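Local coordinates for ActII protein (Streptomyces coelicolor, PDB 2OPT) that probably binds DNA as a TetR-family transcriptional repressor whose ligands include the antibiotic actinorhodin and a precursor of its biosynthesis, at residues Leu27-Leu32 with Gly48-Leu53. Residues are numbered along the deposited sequence; the frame is centred on the assembly and turned at random.
Sequences LSMRRL and GNRDEL
R50 and L27 join the starts of two helices in the TetR-type DNA-binding domain: helix 29-36, the first helix of the predicted helix-turn-helix, and helix 50-61, which follows that motif. The R50 side chain runs out extended from CG to NE, with CG anti to its own backbone N (chi1 -170°), and turns the edge of its guanidinium group to the L27 carbonyl. R50 NE gives L27 O a short, nearly straight bond of 2.6 Å, with the oxygen lying in the guanidinium plane. R50 NH2 adds a weak second bond to L27 O, bent to 134°, so one carbonyl accepts two N-H groups from the same edge. A leucine in place of R50 would lack both donors and would probably leave L27 O without these two partners, so that this polar tie between the two helix starts would be lost.

Next to this polar link, M29 lies against the first turn of helix 50-61. Its chain bends at chi2 and chi3, bringing SD to 3.8 Å from R50 CA and beside L53 CB, while CE reaches G48 O. L53 points toward segment 27-32 and meets two leucines differently: its CD1 faces L27 CD2 tip to tip at 4.0 Å, whereas L32 passes obliquely, CD2 against L53 CG. Helix 40-47 closes this apolar cluster through L43 and V47, and A15 of helix 8-22 packs on L27 and L32, so that L27, L32 and L53 are buried among these helices.

Both helix starts are capped. S28 OG accepts from R31 N, and N49 and E52 form a capping box. In that box E52 N points nearly along the N49 side-chain carbonyl to OD1, while N49 N returns a 2.8 Å bond to the anti side of E52 OE1, 25° out of the carboxylate plane.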
loop_
_atom_site.group_PDB
_atom_site.type_symbol
_atom_site.label_atom_id
_atom_site.label_comp_id
_atom_site.label_asym_id
_atom_site.label_seq_id
_atom_site.Cartn_x
_atom_site.Cartn_y
_atom_site.Cartn_z
ATOM N N LEU A 27 21.714 -4.144 -8.772
ATOM C CA LEU A 27 22.158 -2.760 -8.913
ATOM C C LEU A 27 22.938 -2.312 -7.683
ATOM O O LEU A 27 22.343 -1.782 -6.747
ATOM C CB LEU A 27 20.978 -1.821 -9.198
ATOM C CG LEU A 27 21.319 -0.326 -9.364
ATOM C CD1 LEU A 27 22.290 -0.110 -10.478
ATOM C CD2 LEU A 27 20.030 0.478 -9.602
ATOM N N SER A 28 24.260 -2.542 -7.693
ATOM C CA SER A 28 25.167 -2.092 -6.646
ATOM C C SER A 28 25.991 -0.990 -7.258
ATOM O O SER A 28 26.084 -0.898 -8.480
ATOM C CB SER A 28 26.090 -3.231 -6.200
ATOM O OG SER A 28 26.903 -3.629 -7.275
ATOM N N MET A 29 26.611 -0.160 -6.435
ATOM C CA MET A 29 27.498 0.922 -6.983
ATOM C C MET A 29 28.686 0.335 -7.764
ATOM O O MET A 29 29.117 0.861 -8.817
ATOM C CB MET A 29 27.972 1.826 -5.835
ATOM C CG MET A 29 26.817 2.621 -5.221
ATOM S SD MET A 29 25.631 3.326 -6.416
ATOM C CE MET A 29 26.458 4.848 -6.858
ATOM N N ARG A 30 29.177 -0.785 -7.279
ATOM C CA ARG A 30 30.263 -1.463 -7.952
ATOM C C ARG A 30 29.871 -1.949 -9.348
ATOM O O ARG A 30 30.646 -1.771 -10.301
ATOM C CB ARG A 30 30.780 -2.606 -7.094
ATOM C CG ARG A 30 32.081 -3.177 -7.565
ATOM C CD ARG A 30 32.682 -4.051 -6.468
ATOM N NE ARG A 30 33.141 -3.244 -5.325
ATOM C CZ ARG A 30 34.334 -2.662 -5.243
ATOM N NH1 ARG A 30 34.645 -1.953 -4.155
ATOM N NH2 ARG A 30 35.214 -2.787 -6.245
ATOM N N ARG A 31 28.685 -2.550 -9.468
ATOM C CA ARG A 31 28.203 -3.031 -10.754
ATOM C C ARG A 31 28.036 -1.845 -11.686
ATOM O O ARG A 31 28.363 -1.907 -12.877
ATOM C CB ARG A 31 26.853 -3.732 -10.578
ATOM C CG ARG A 31 26.140 -4.084 -11.940
ATOM C CD ARG A 31 27.026 -4.914 -12.860
ATOM N NE ARG A 31 26.451 -5.112 -14.196
ATOM C CZ ARG A 31 25.427 -5.915 -14.436
ATOM N NH1 ARG A 31 24.833 -6.588 -13.423
ATOM N NH2 ARG A 31 24.990 -6.032 -15.677
ATOM N N LEU A 32 27.522 -0.747 -11.128
ATOM C CA LEU A 32 27.250 0.453 -11.893
ATOM C C LEU A 32 28.548 1.053 -12.402
ATOM O O LEU A 32 28.672 1.376 -13.595
ATOM C CB LEU A 32 26.404 1.453 -11.051
ATOM C CG LEU A 32 25.982 2.775 -11.702
ATOM C CD1 LEU A 32 25.296 2.619 -13.135
ATOM C CD2 LEU A 32 25.136 3.572 -10.761
ATOM N N GLY A 48 26.377 10.171 -5.510
ATOM C CA GLY A 48 26.336 9.850 -4.072
ATOM C C GLY A 48 26.316 8.350 -3.837
ATOM O O GLY A 48 26.797 7.595 -4.677
ATOM N N ASN A 49 25.759 7.923 -2.699
ATOM C CA ASN A 49 25.651 6.510 -2.321
ATOM C C ASN A 49 24.498 5.800 -3.009
ATOM O O ASN A 49 23.824 6.373 -3.878
ATOM C CB ASN A 49 25.552 6.378 -0.794
ATOM C CG ASN A 49 24.307 7.002 -0.241
ATOM O OD1 ASN A 49 23.252 6.958 -0.852
ATOM N ND2 ASN A 49 24.423 7.602 0.924
ATOM N N ARG A 50 24.279 4.527 -2.673
ATOM C CA ARG A 50 23.287 3.739 -3.418
ATOM C C ARG A 50 21.904 4.307 -3.176
ATOM O O ARG A 50 21.096 4.395 -4.079
ATOM C CB ARG A 50 23.314 2.264 -2.995
ATOM C CG ARG A 50 22.477 1.388 -3.897
ATOM C CD ARG A 50 22.629 -0.048 -3.472
ATOM N NE ARG A 50 21.822 -0.930 -4.313
ATOM C CZ ARG A 50 20.663 -1.445 -3.923
ATOM N NH1 ARG A 50 20.141 -1.160 -2.720
ATOM N NH2 ARG A 50 20.032 -2.232 -4.735
ATOM N N ASP A 51 21.638 4.748 -1.956
ATOM C CA ASP A 51 20.331 5.330 -1.691
ATOM C C ASP A 51 20.038 6.587 -2.484
ATOM O O ASP A 51 18.920 6.809 -2.905
ATOM C CB ASP A 51 20.195 5.572 -0.190
ATOM C CG ASP A 51 20.064 4.255 0.575
ATOM O OD1 ASP A 51 19.606 3.243 -0.050
ATOM O OD2 ASP A 51 20.372 4.231 1.795
ATOM N N GLU A 52 21.024 7.424 -2.691
ATOM C CA GLU A 52 20.825 8.660 -3.448
ATOM C C GLU A 52 20.642 8.320 -4.902
ATOM O O GLU A 52 19.897 8.967 -5.609
ATOM C CB GLU A 52 22.054 9.511 -3.273
ATOM C CG GLU A 52 22.084 9.950 -1.750
ATOM C CD GLU A 52 23.407 10.525 -1.220
ATOM O OE1 GLU A 52 24.490 10.169 -1.718
ATOM O OE2 GLU A 52 23.363 11.316 -0.229
ATOM N N LEU A 53 21.368 7.315 -5.343
ATOM C CA LEU A 53 21.260 6.852 -6.743
ATOM C C LEU A 53 19.826 6.420 -7.031
ATOM O O LEU A 53 19.242 6.775 -8.055
ATOM C CB LEU A 53 22.243 5.710 -6.929
ATOM C CG LEU A 53 22.314 5.066 -8.339
ATOM C CD1 LEU A 53 21.211 4.091 -8.406
ATOM C CD2 LEU A 53 22.266 6.100 -9.492
#